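Local atomic coordinates of putative drug/sodium antiporter (Escherichia coli, PDB entry 4Z3N), a protein that is a membrane transporter of the MATE family, linked to transport of the genotoxin colibactin and probably working as an antiporter. Residues L339-V344 with L383-I388; R377-A382 with G438-T443; L410-F415 with F444-L449. All coordinates share one frame; numbering follows the deposited sequence.

Three helix contacts lie side by side in a predominantly helical membrane transporter. Contacts 1 and 2 are buried. Contact 3 is partly buried. Contact 1 joins helices 326-358 and 382-399 through aromatic rings and a proline. Contact 2 sits at the break between helices 366-379 and 382-399 and packs thioethers and methyl groups against helix 432-453. Contact 3 uses the next part of that same helix, against helix 402-413, and places an arginine and a histidine beside an apolar seam. The three touch one another: Phe385 of contact 1 meets Thr443 of contact 2 and Phe444 of contact 3, and Thr443 packs on Arg412 of contact 3. One monoolein molecule, chain B, touches all three.

Contact 1: residues L339-V344 with L383-I388; sequences LAFSIV and LPFVAI. With OLC ((2R)-2,3-dihydroxypropyl (9Z)-octadec-9-enoate), chain B.
Pro384 O meets the Phe341 ring and accepts a backbone hydrogen bond from Ala387 N at 3.2 Å. The ring atom nearest this oxygen is Phe341 CD2, but no hydrogen bond crosses between the segments. Phe341 carries most of the contact. Its CG lies anti to the backbone N (chi1 -167°), which brings the ring toward helix 382-399. Pro384 CB sits over one ring face, 3.9 Å from the centroid of Phe341, in a CH-pi contact. The edge of the same ring points at the face of Phe385. This is a T-shaped pair with centroids 5.1 Å apart and planes at 83°. Ile388 CD1 approaches the Phe341 ring obliquely.

On one flank of the aromatic pair, Val344 CG1 rests beside the Pro384 ring, 3.8 Å from Pro384 CD, and also touches Leu383 CB. One turn before Val344, Ala340 CB meets Ala387 CB at 3.9 Å. The axes of these short segments run nearly antiparallel (170°) and approach to 8.1 Å. Phe385 meets Phe444 of helix 432-453, so the aromatic packing extends to a third helix. Ring and methyl packing joins the segments; a Tyr333 OH to Ile388 O hydrogen bond links the two predicted membrane-spanning helices.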
loop_
_atom_site.group_PDB
_atom_site.type_symbol
_atom_site.label_atom_id
_atom_site.label_comp_id
_atom_site.label_asym_id
_atom_site.label_seq_id
_atom_site.Cartn_x
_atom_site.Cartn_y
_atom_site.Cartn_z
ATOM N N LEU A 339 12.645 14.258 -1.648
ATOM C CA LEU A 339 11.980 14.209 -0.339
ATOM C C LEU A 339 12.019 12.818 0.285
ATOM O O LEU A 339 12.454 12.658 1.436
ATOM C CB LEU A 339 10.524 14.668 -0.441
ATOM C CG LEU A 339 10.346 16.133 -0.807
ATOM C CD1 LEU A 339 8.863 16.412 -1.126
ATOM C CD2 LEU A 339 10.910 17.046 0.302
ATOM N N ALA A 340 11.558 11.828 -0.481
ATOM C CA ALA A 340 11.409 10.453 -0.009
ATOM C C ALA A 340 12.730 9.838 0.369
ATOM O O ALA A 340 12.860 9.190 1.398
ATOM C CB ALA A 340 10.728 9.597 -1.066
ATOM N N PHE A 341 13.716 10.021 -0.478
ATOM C CA PHE A 341 15.031 9.471 -0.197
ATOM C C PHE A 341 15.547 10.057 1.130
ATOM O O PHE A 341 16.034 9.340 1.992
ATOM C CB PHE A 341 15.989 9.775 -1.360
ATOM C CG PHE A 341 17.261 9.006 -1.317
ATOM C CD1 PHE A 341 18.294 9.393 -0.491
ATOM C CD2 PHE A 341 17.427 7.890 -2.113
ATOM C CE1 PHE A 341 19.470 8.670 -0.461
ATOM C CE2 PHE A 341 18.599 7.154 -2.075
ATOM C CZ PHE A 341 19.617 7.548 -1.255
ATOM N N SER A 342 15.399 11.366 1.295
ATOM C CA SER A 342 15.997 12.065 2.415
ATOM C C SER A 342 15.405 11.633 3.738
ATOM O O SER A 342 16.133 11.311 4.673
ATOM C CB SER A 342 15.841 13.576 2.244
ATOM O OG SER A 342 16.799 14.061 1.329
ATOM N N ILE A 343 14.083 11.658 3.819
ATOM C CA ILE A 343 13.382 11.147 4.987
ATOM C C ILE A 343 13.687 9.666 5.287
ATOM O O ILE A 343 14.011 9.327 6.428
ATOM C CB ILE A 343 11.873 11.319 4.818
ATOM C CG1 ILE A 343 11.587 12.742 4.326
ATOM C CG2 ILE A 343 11.136 10.927 6.114
ATOM C CD1 ILE A 343 10.120 13.134 4.303
ATOM N N VAL A 344 13.584 8.787 4.288
ATOM C CA VAL A 344 13.764 7.365 4.557
ATOM C C VAL A 344 15.213 7.042 4.969
ATOM O O VAL A 344 15.440 6.141 5.785
ATOM C CB VAL A 344 13.361 6.480 3.350
ATOM C CG1 VAL A 344 13.815 5.047 3.563
ATOM C CG2 VAL A 344 11.869 6.520 3.129
ATOM N N LEU A 383 16.732 0.713 1.729
ATOM C CA LEU A 383 15.368 1.226 1.808
ATOM C C LEU A 383 15.143 2.567 1.084
ATOM O O LEU A 383 14.188 2.688 0.322
ATOM C CB LEU A 383 14.932 1.335 3.267
ATOM C CG LEU A 383 14.472 -0.005 3.854
ATOM C CD1 LEU A 383 14.392 0.036 5.361
ATOM C CD2 LEU A 383 13.125 -0.415 3.289
ATOM N N PRO A 384 16.013 3.567 1.306
ATOM C CA PRO A 384 15.817 4.874 0.654
ATOM C C PRO A 384 15.976 4.753 -0.868
ATOM O O PRO A 384 15.364 5.498 -1.648
ATOM C CB PRO A 384 16.912 5.748 1.269
ATOM C CG PRO A 384 17.922 4.775 1.865
ATOM C CD PRO A 384 17.125 3.583 2.272
ATOM N N PHE A 385 16.768 3.772 -1.286
ATOM C CA PHE A 385 16.912 3.493 -2.706
ATOM C C PHE A 385 15.634 2.907 -3.323
ATOM O O PHE A 385 15.393 3.083 -4.513
ATOM C CB PHE A 385 18.101 2.560 -2.928
ATOM C CG PHE A 385 19.428 3.260 -2.843
ATOM C CD1 PHE A 385 20.109 3.323 -1.642
ATOM C CD2 PHE A 385 19.971 3.901 -3.964
ATOM C CE1 PHE A 385 21.314 3.991 -1.551
ATOM C CE2 PHE A 385 21.180 4.558 -3.885
ATOM C CZ PHE A 385 21.857 4.603 -2.674
ATOM N N VAL A 386 14.812 2.233 -2.510
ATOM C CA VAL A 386 13.505 1.744 -2.939
ATOM C C VAL A 386 12.635 2.898 -3.478
ATOM O O VAL A 386 11.825 2.709 -4.394
ATOM C CB VAL A 386 12.767 1.006 -1.764
ATOM C CG1 VAL A 386 11.360 0.529 -2.173
ATOM C CG2 VAL A 386 13.592 -0.163 -1.269
ATOM N N ALA A 387 12.818 4.096 -2.926
ATOM C CA ALA A 387 12.041 5.260 -3.355
ATOM C C ALA A 387 12.208 5.540 -4.839
ATOM O O ALA A 387 11.281 5.989 -5.508
ATOM C CB ALA A 387 12.427 6.477 -2.561
ATOM N N ILE A 388 13.391 5.266 -5.363
ATOM C CA ILE A 388 13.679 5.643 -6.740
ATOM C C ILE A 388 12.806 4.865 -7.726
ATOM O O ILE A 388 12.142 5.463 -8.582
ATOM C CB ILE A 388 15.184 5.459 -7.055
ATOM C CG1 ILE A 388 16.005 6.432 -6.192
ATOM C CG2 ILE A 388 15.455 5.732 -8.527
ATOM C CD1 ILE A 388 17.362 5.942 -5.825
HETATM C C18 OLC B . 7.358 -2.038 -1.350
HETATM C C10 OLC B . 15.466 -3.746 1.595
HETATM C C9 OLC B . 14.592 -3.954 2.601
HETATM C C17 OLC B . 8.656 -2.237 -0.593
HETATM C C11 OLC B . 15.162 -4.217 0.185
HETATM C C8 OLC B . 15.118 -4.289 3.987
HETATM C C24 OLC B . 14.021 -10.835 -2.285
HETATM C C16 OLC B . 9.634 -2.977 -1.478
HETATM C C12 OLC B . 13.811 -4.912 0.085
HETATM C C7 OLC B . 14.000 -4.401 5.009
HETATM C C15 OLC B . 10.989 -3.096 -0.791
HETATM C C13 OLC B . 13.089 -4.457 -1.185
HETATM C C6 OLC B . 13.274 -5.726 4.872
HETATM C C14 OLC B . 11.577 -4.477 -1.050
HETATM C C5 OLC B . 14.257 -6.872 4.760
HETATM C C4 OLC B . 13.577 -8.071 4.114
HETATM C C3 OLC B . 12.848 -7.651 2.854
HETATM C C2 OLC B . 12.530 -8.838 1.963
HETATM C C21 OLC B . 13.188 -8.551 -1.734
HETATM C C1 OLC B . 12.454 -8.392 0.509
HETATM C C22 OLC B . 13.353 -9.587 -2.832
HETATM O O19 OLC B . 12.097 -7.262 0.203
HETATM O O25 OLC B . 13.374 -11.979 -2.806
HETATM O O23 OLC B . 12.085 -9.935 -3.353
HETATM O O20 OLC B . 12.945 -9.222 -0.509
#

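Contact 2: residues R377-A382 with G438-T443; sequences RIMALA and GAMSGT. With OLC ((2R)-2,3-dihydroxypropyl (9Z)-octadec-9-enoate), chain B; OLC ((2R)-2,3-dihydroxypropyl (9Z)-octadec-9-enoate), chain D; OLC ((2R)-2,3-dihydroxypropyl (9Z)-octadec-9-enoate), chain C.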
loop_
_atom_site.group_PDB
_atom_site.type_symbol
_atom_site.label_atom_id
_atom_site.label_comp_id
_atom_site.label_asym_id
_atom_site.label_seq_id
_atom_site.Cartn_x
_atom_site.Cartn_y
_atom_site.Cartn_z
ATOM N N ARG A 377 21.450 -4.167 9.504
ATOM C CA ARG A 377 22.731 -3.551 9.188
ATOM C C ARG A 377 23.054 -3.664 7.709
ATOM O O ARG A 377 23.621 -2.740 7.102
ATOM C CB ARG A 377 23.852 -4.185 10.000
ATOM C CG ARG A 377 23.823 -3.862 11.481
ATOM C CD ARG A 377 25.222 -3.897 12.005
ATOM N NE ARG A 377 25.316 -3.427 13.376
ATOM C CZ ARG A 377 25.784 -4.160 14.378
ATOM N NH1 ARG A 377 26.194 -5.405 14.150
ATOM N NH2 ARG A 377 25.843 -3.644 15.598
ATOM N N ILE A 378 22.726 -4.816 7.134
ATOM C CA ILE A 378 23.033 -5.035 5.729
ATOM C C ILE A 378 22.019 -4.363 4.804
ATOM O O ILE A 378 22.405 -3.623 3.916
ATOM C CB ILE A 378 23.134 -6.541 5.416
ATOM C CG1 ILE A 378 24.314 -7.145 6.201
ATOM C CG2 ILE A 378 23.274 -6.768 3.902
ATOM C CD1 ILE A 378 24.669 -8.575 5.839
ATOM N N MET A 379 20.730 -4.584 5.045
ATOM C CA MET A 379 19.685 -4.179 4.104
ATOM C C MET A 379 19.061 -2.791 4.296
ATOM O O MET A 379 18.397 -2.290 3.387
ATOM C CB MET A 379 18.547 -5.209 4.142
ATOM C CG MET A 379 18.955 -6.637 3.810
ATOM S SD MET A 379 17.580 -7.799 3.977
ATOM C CE MET A 379 16.640 -7.389 2.505
ATOM N N ALA A 380 19.269 -2.170 5.454
ATOM C CA ALA A 380 18.528 -0.953 5.796
ATOM C C ALA A 380 18.777 0.208 4.839
ATOM O O ALA A 380 17.845 0.907 4.457
ATOM C CB ALA A 380 18.851 -0.517 7.207
ATOM N N LEU A 381 20.030 0.412 4.454
ATOM C CA LEU A 381 20.364 1.516 3.572
ATOM C C LEU A 381 19.761 1.335 2.182
ATOM O O LEU A 381 19.648 2.307 1.431
ATOM C CB LEU A 381 21.882 1.687 3.472
ATOM C CG LEU A 381 22.517 2.280 4.729
ATOM C CD1 LEU A 381 24.042 2.274 4.671
ATOM C CD2 LEU A 381 21.981 3.674 4.888
ATOM N N ALA A 382 19.376 0.112 1.839
ATOM C CA ALA A 382 18.704 -0.116 0.568
ATOM C C ALA A 382 17.357 0.596 0.560
ATOM O O ALA A 382 16.913 1.066 -0.484
ATOM C CB ALA A 382 18.520 -1.584 0.297
ATOM N N GLY A 438 21.593 -10.705 -1.508
ATOM C CA GLY A 438 20.976 -11.014 -2.774
ATOM C C GLY A 438 19.668 -10.275 -2.923
ATOM O O GLY A 438 19.385 -9.692 -3.972
ATOM N N ALA A 439 18.887 -10.278 -1.849
ATOM C CA ALA A 439 17.525 -9.778 -1.876
ATOM C C ALA A 439 17.464 -8.279 -2.157
ATOM O O ALA A 439 16.538 -7.808 -2.817
ATOM C CB ALA A 439 16.826 -10.105 -0.563
ATOM N N MET A 440 18.454 -7.529 -1.680
ATOM C CA MET A 440 18.456 -6.083 -1.892
ATOM C C MET A 440 19.086 -5.660 -3.240
ATOM O O MET A 440 18.976 -4.511 -3.658
ATOM C CB MET A 440 19.162 -5.380 -0.720
ATOM C CG MET A 440 20.674 -5.500 -0.690
ATOM S SD MET A 440 21.388 -4.553 0.685
ATOM C CE MET A 440 23.127 -4.893 0.409
ATOM N N SER A 441 19.711 -6.599 -3.939
ATOM C CA SER A 441 20.330 -6.300 -5.230
ATOM C C SER A 441 19.315 -5.901 -6.317
ATOM O O SER A 441 19.661 -5.200 -7.240
ATOM C CB SER A 441 21.175 -7.502 -5.708
ATOM O OG SER A 441 20.352 -8.594 -6.083
ATOM N N GLY A 442 18.075 -6.359 -6.206
ATOM C CA GLY A 442 17.017 -5.922 -7.094
ATOM C C GLY A 442 16.667 -4.450 -6.941
ATOM O O GLY A 442 16.299 -3.794 -7.911
ATOM N N THR A 443 16.784 -3.932 -5.718
ATOM C CA THR A 443 16.511 -2.526 -5.432
ATOM C C THR A 443 17.523 -1.625 -6.111
ATOM O O THR A 443 17.235 -0.476 -6.462
ATOM C CB THR A 443 16.507 -2.247 -3.886
ATOM O OG1 THR A 443 15.273 -2.708 -3.324
ATOM C CG2 THR A 443 16.660 -0.751 -3.575
HETATM C C18 OLC B . 7.358 -2.038 -1.350
HETATM C C10 OLC B . 15.466 -3.746 1.595
HETATM C C9 OLC B . 14.592 -3.954 2.601
HETATM C C17 OLC B . 8.656 -2.237 -0.593
HETATM C C11 OLC B . 15.162 -4.217 0.185
HETATM C C8 OLC B . 15.118 -4.289 3.987
HETATM C C24 OLC B . 14.021 -10.835 -2.285
HETATM C C16 OLC B . 9.634 -2.977 -1.478
HETATM C C12 OLC B . 13.811 -4.912 0.085
HETATM C C7 OLC B . 14.000 -4.401 5.009
HETATM C C15 OLC B . 10.989 -3.096 -0.791
HETATM C C13 OLC B . 13.089 -4.457 -1.185
HETATM C C6 OLC B . 13.274 -5.726 4.872
HETATM C C14 OLC B . 11.577 -4.477 -1.050
HETATM C C5 OLC B . 14.257 -6.872 4.760
HETATM C C4 OLC B . 13.577 -8.071 4.114
HETATM C C3 OLC B . 12.848 -7.651 2.854
HETATM C C2 OLC B . 12.530 -8.838 1.963
HETATM C C21 OLC B . 13.188 -8.551 -1.734
HETATM C C1 OLC B . 12.454 -8.392 0.509
HETATM C C22 OLC B . 13.353 -9.587 -2.832
HETATM O O19 OLC B . 12.097 -7.262 0.203
HETATM O O25 OLC B . 13.374 -11.979 -2.806
HETATM O O23 OLC B . 12.085 -9.935 -3.353
HETATM O O20 OLC B . 12.945 -9.222 -0.509
HETATM C C9 OLC D . 26.405 0.124 7.864
HETATM C C8 OLC D . 27.072 -0.992 8.639
HETATM C C7 OLC D . 27.109 -0.671 10.124
HETATM C C6 OLC D . 27.735 -1.809 10.918
HETATM C C5 OLC D . 28.001 -1.384 12.353
HETATM C C4 OLC D . 28.883 -2.429 13.025
HETATM C C3 OLC D . 30.059 -1.803 13.763
HETATM C C2 OLC D . 30.950 -2.869 14.385
HETATM C C1 OLC D . 30.463 -3.284 15.758
HETATM C C9 OLC C . 24.184 0.831 0.040
HETATM C C8 OLC C . 24.007 -0.552 0.646
HETATM C C7 OLC C . 25.334 -1.096 1.134
HETATM C C6 OLC C . 25.128 -1.885 2.417
HETATM C C5 OLC C . 26.447 -2.500 2.841
HETATM C C4 OLC C . 26.338 -3.073 4.247
HETATM C C3 OLC C . 27.417 -4.124 4.487
HETATM C C2 OLC C . 27.744 -4.199 5.966
HETATM C C1 OLC C . 27.876 -5.644 6.402
#
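No aromatic ring joins Ile378, Met379 and Ala382 to Ala439, Met440 and Thr443. The only flat side-chain group in the two segments is the guanidinium of Arg377, off to the side. Monoolein of chain D covers one of its faces, with C4 lying 3.7 Å above the plane.

Met440 makes the main crossing. Its CG lies between the backbone N and the carbonyl carbon (chi1 74°), and the chain beyond is extended. The thioether thus reaches across to the backbone of Ile378 and Met379. Met440 SD comes 3.5 Å from Ile378 O, and its methyl CE touches Ile378 CG2 at 4.0 Å, the side chains crossing at about a right angle. Nearer the backbone, Met440 CB meets Ala382 CB at 4.0 Å. Met379 bends at its last torsion (chi3 75°) and brings CE to Ala439 CB, 4.1 Å away. Thr443 CG2 lies 3.6 Å from Ala382 O. Met379 CE, Ala439 CB, Ala382 CB and Thr443 OG1 all border monoolein of chain B, so the lipid lines this side.

On the far side of helix 432-453, Ser441 OG donates to Gly438 O at 2.6 Å. It uses an in-plane lone pair of an oxygen that also accepts from Ser441 N. The helical run is interrupted between 366-379 and 382-399, and helix 432-453 is kinked. Methyl groups and sulfur thus join these predicted transmembrane segments, without a hydrogen bond across.

Contact 3: residues L410-F415 with F444-L449; sequences LMRHVF and FVAALL. With OLC ((2R)-2,3-dihydroxypropyl (9Z)-octadec-9-enoate), chain B.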
loop_
_atom_site.group_PDB
_atom_site.type_symbol
_atom_site.label_atom_id
_atom_site.label_comp_id
_atom_site.label_asym_id
_atom_site.label_seq_id
_atom_site.Cartn_x
_atom_site.Cartn_y
_atom_site.Cartn_z
ATOM N N LEU A 410 8.802 -5.815 -10.935
ATOM C CA LEU A 410 9.345 -7.135 -11.225
ATOM C C LEU A 410 10.847 -7.122 -11.116
ATOM O O LEU A 410 11.469 -8.071 -10.643
ATOM C CB LEU A 410 8.938 -7.588 -12.621
ATOM C CG LEU A 410 7.495 -8.044 -12.760
ATOM C CD1 LEU A 410 7.199 -8.355 -14.215
ATOM C CD2 LEU A 410 7.267 -9.252 -11.872
ATOM N N MET A 411 11.421 -6.027 -11.585
ATOM C CA MET A 411 12.853 -5.823 -11.551
ATOM C C MET A 411 13.327 -5.712 -10.116
ATOM O O MET A 411 14.445 -6.099 -9.804
ATOM C CB MET A 411 13.229 -4.570 -12.342
ATOM C CG MET A 411 14.721 -4.432 -12.630
ATOM S SD MET A 411 15.292 -5.592 -13.890
ATOM C CE MET A 411 13.705 -6.186 -14.481
ATOM N N ARG A 412 12.488 -5.164 -9.240
ATOM C CA ARG A 412 12.874 -5.015 -7.831
ATOM C C ARG A 412 12.698 -6.293 -7.002
ATOM O O ARG A 412 13.583 -6.650 -6.240
ATOM C CB ARG A 412 12.110 -3.857 -7.166
ATOM C CG ARG A 412 12.767 -3.393 -5.869
ATOM C CD ARG A 412 12.100 -2.195 -5.186
ATOM N NE ARG A 412 10.670 -2.373 -4.930
ATOM C CZ ARG A 412 9.703 -1.703 -5.562
ATOM N NH1 ARG A 412 10.018 -0.802 -6.482
ATOM N NH2 ARG A 412 8.418 -1.935 -5.274
ATOM N N HIS A 413 11.550 -6.954 -7.112
ATOM C CA HIS A 413 11.273 -8.127 -6.273
ATOM C C HIS A 413 11.531 -9.529 -6.851
ATOM O O HIS A 413 11.513 -10.489 -6.100
ATOM C CB HIS A 413 9.819 -8.071 -5.798
ATOM C CG HIS A 413 9.542 -6.939 -4.859
ATOM N ND1 HIS A 413 9.034 -5.729 -5.275
ATOM C CD2 HIS A 413 9.745 -6.819 -3.525
ATOM C CE1 HIS A 413 8.916 -4.918 -4.238
ATOM N NE2 HIS A 413 9.342 -5.557 -3.165
ATOM N N VAL A 414 11.769 -9.668 -8.153
ATOM C CA VAL A 414 11.900 -11.014 -8.736
ATOM C C VAL A 414 13.098 -11.262 -9.671
ATOM O O VAL A 414 13.936 -12.099 -9.375
ATOM C CB VAL A 414 10.626 -11.403 -9.510
ATOM C CG1 VAL A 414 10.834 -12.742 -10.199
ATOM C CG2 VAL A 414 9.461 -11.481 -8.579
ATOM N N PHE A 415 13.155 -10.560 -10.802
ATOM C CA PHE A 415 14.128 -10.845 -11.863
ATOM C C PHE A 415 15.628 -10.887 -11.487
ATOM O O PHE A 415 16.428 -11.538 -12.165
ATOM C CB PHE A 415 13.946 -9.825 -12.985
ATOM C CG PHE A 415 12.726 -10.071 -13.832
ATOM C CD1 PHE A 415 12.329 -11.366 -14.136
ATOM C CD2 PHE A 415 11.977 -9.010 -14.325
ATOM C CE1 PHE A 415 11.209 -11.591 -14.909
ATOM C CE2 PHE A 415 10.865 -9.235 -15.098
ATOM C CZ PHE A 415 10.472 -10.522 -15.390
ATOM N N PHE A 444 18.735 -2.125 -6.276
ATOM C CA PHE A 444 19.744 -1.263 -6.870
ATOM C C PHE A 444 19.608 -1.231 -8.390
ATOM O O PHE A 444 19.542 -0.155 -8.970
ATOM C CB PHE A 444 21.134 -1.671 -6.377
ATOM C CG PHE A 444 21.336 -1.350 -4.915
ATOM C CD1 PHE A 444 21.438 -0.024 -4.490
ATOM C CD2 PHE A 444 21.343 -2.354 -3.959
ATOM C CE1 PHE A 444 21.585 0.284 -3.138
ATOM C CE2 PHE A 444 21.488 -2.053 -2.607
ATOM C CZ PHE A 444 21.612 -0.732 -2.201
ATOM N N VAL A 445 19.483 -2.397 -9.013
ATOM C CA VAL A 445 19.239 -2.494 -10.445
ATOM C C VAL A 445 18.004 -1.665 -10.868
ATOM O O VAL A 445 18.061 -0.858 -11.799
ATOM C CB VAL A 445 19.070 -3.980 -10.851
ATOM C CG1 VAL A 445 18.913 -4.139 -12.361
ATOM C CG2 VAL A 445 20.264 -4.766 -10.391
ATOM N N ALA A 446 16.900 -1.869 -10.158
ATOM C CA ALA A 446 15.663 -1.141 -10.389
ATOM C C ALA A 446 15.812 0.381 -10.201
ATOM O O ALA A 446 15.108 1.167 -10.838
ATOM C CB ALA A 446 14.570 -1.689 -9.465
ATOM N N ALA A 447 16.722 0.802 -9.328
ATOM C CA ALA A 447 16.965 2.232 -9.121
ATOM C C ALA A 447 17.731 2.761 -10.321
ATOM O O ALA A 447 17.483 3.850 -10.809
ATOM C CB ALA A 447 17.727 2.471 -7.846
ATOM N N LEU A 448 18.651 1.948 -10.807
ATOM C CA LEU A 448 19.332 2.226 -12.047
ATOM C C LEU A 448 18.362 2.356 -13.226
ATOM O O LEU A 448 18.513 3.254 -14.065
ATOM C CB LEU A 448 20.363 1.133 -12.332
ATOM C CG LEU A 448 21.825 1.539 -12.135
ATOM C CD1 LEU A 448 22.768 0.367 -12.458
ATOM C CD2 LEU A 448 22.150 2.765 -12.977
ATOM N N LEU A 449 17.389 1.450 -13.300
ATOM C CA LEU A 449 16.419 1.477 -14.393
ATOM C C LEU A 449 15.603 2.752 -14.330
ATOM O O LEU A 449 15.542 3.485 -15.307
ATOM C CB LEU A 449 15.493 0.256 -14.366
ATOM C CG LEU A 449 14.553 0.066 -15.576
ATOM C CD1 LEU A 449 15.275 0.192 -16.918
ATOM C CD2 LEU A 449 13.844 -1.285 -15.497
HETATM C C18 OLC B . 7.358 -2.038 -1.350
HETATM C C10 OLC B . 15.466 -3.746 1.595
HETATM C C9 OLC B . 14.592 -3.954 2.601
HETATM C C17 OLC B . 8.656 -2.237 -0.593
HETATM C C11 OLC B . 15.162 -4.217 0.185
HETATM C C8 OLC B . 15.118 -4.289 3.987
HETATM C C24 OLC B . 14.021 -10.835 -2.285
HETATM C C16 OLC B . 9.634 -2.977 -1.478
HETATM C C12 OLC B . 13.811 -4.912 0.085
HETATM C C7 OLC B . 14.000 -4.401 5.009
HETATM C C15 OLC B . 10.989 -3.096 -0.791
HETATM C C13 OLC B . 13.089 -4.457 -1.185
HETATM C C6 OLC B . 13.274 -5.726 4.872
HETATM C C14 OLC B . 11.577 -4.477 -1.050
HETATM C C5 OLC B . 14.257 -6.872 4.760
HETATM C C4 OLC B . 13.577 -8.071 4.114
HETATM C C3 OLC B . 12.848 -7.651 2.854
HETATM C C2 OLC B . 12.530 -8.838 1.963
HETATM C C21 OLC B . 13.188 -8.551 -1.734
HETATM C C1 OLC B . 12.454 -8.392 0.509
HETATM C C22 OLC B . 13.353 -9.587 -2.832
HETATM O O19 OLC B . 12.097 -7.262 0.203
HETATM O O25 OLC B . 13.374 -11.979 -2.806
HETATM O O23 OLC B . 12.085 -9.935 -3.353
HETATM O O20 OLC B . 12.945 -9.222 -0.509
#
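Met411 is the main bump of this contact, and Val445, Ala446 and Leu449 form the hollow that takes it. These three residues lie on one side of helix 432-453, with the small Ala446 at the floor and larger side chains on the rims. The side chain of Met411 leaves with CG anti to the backbone N (chi1 -167°) and then bends. Met411 CG comes down on the floor, 4.1 Å from Ala446 CA. The same carbon lies 4.3 Å from Leu449 CD2, on one rim. Met411 SD turns to the other rim and meets Val445 CG1 at 4.2 Å. The side chains of Met411 and Val445 cross at about a right angle. Leu449 also packs on Leu407 and Leu408, earlier in helix 402-413.

Ala446 is in turn a low bump. Its CB fits against the stem of Arg412, 4.0 Å from Arg412 CB. The small residue lets the backbones approach closely, with Arg412 CA and Ala446 CA 5.4 Å apart. Only this stem of the arginine takes part. The chain continues to helix 382-399, where Arg412 NH1 is hydrogen-bonded to Ser389 OG.

The helix ends after His413. Leu410 O accepts from both Val414 N and Phe415 N. His413 O accepts a 2.9 Å hydrogen bond from O23 of monoolein chain B. The imidazole of His413 has the lipid tail at its edge, with C16 near the ring plane.

The contact thus separates its chemistry. Thioether and aliphatic groups join helix 402-413 to helix 432-453, while the guanidinium of Arg412 turns to Ser389 and the backbone oxygen of His413 to the lipid.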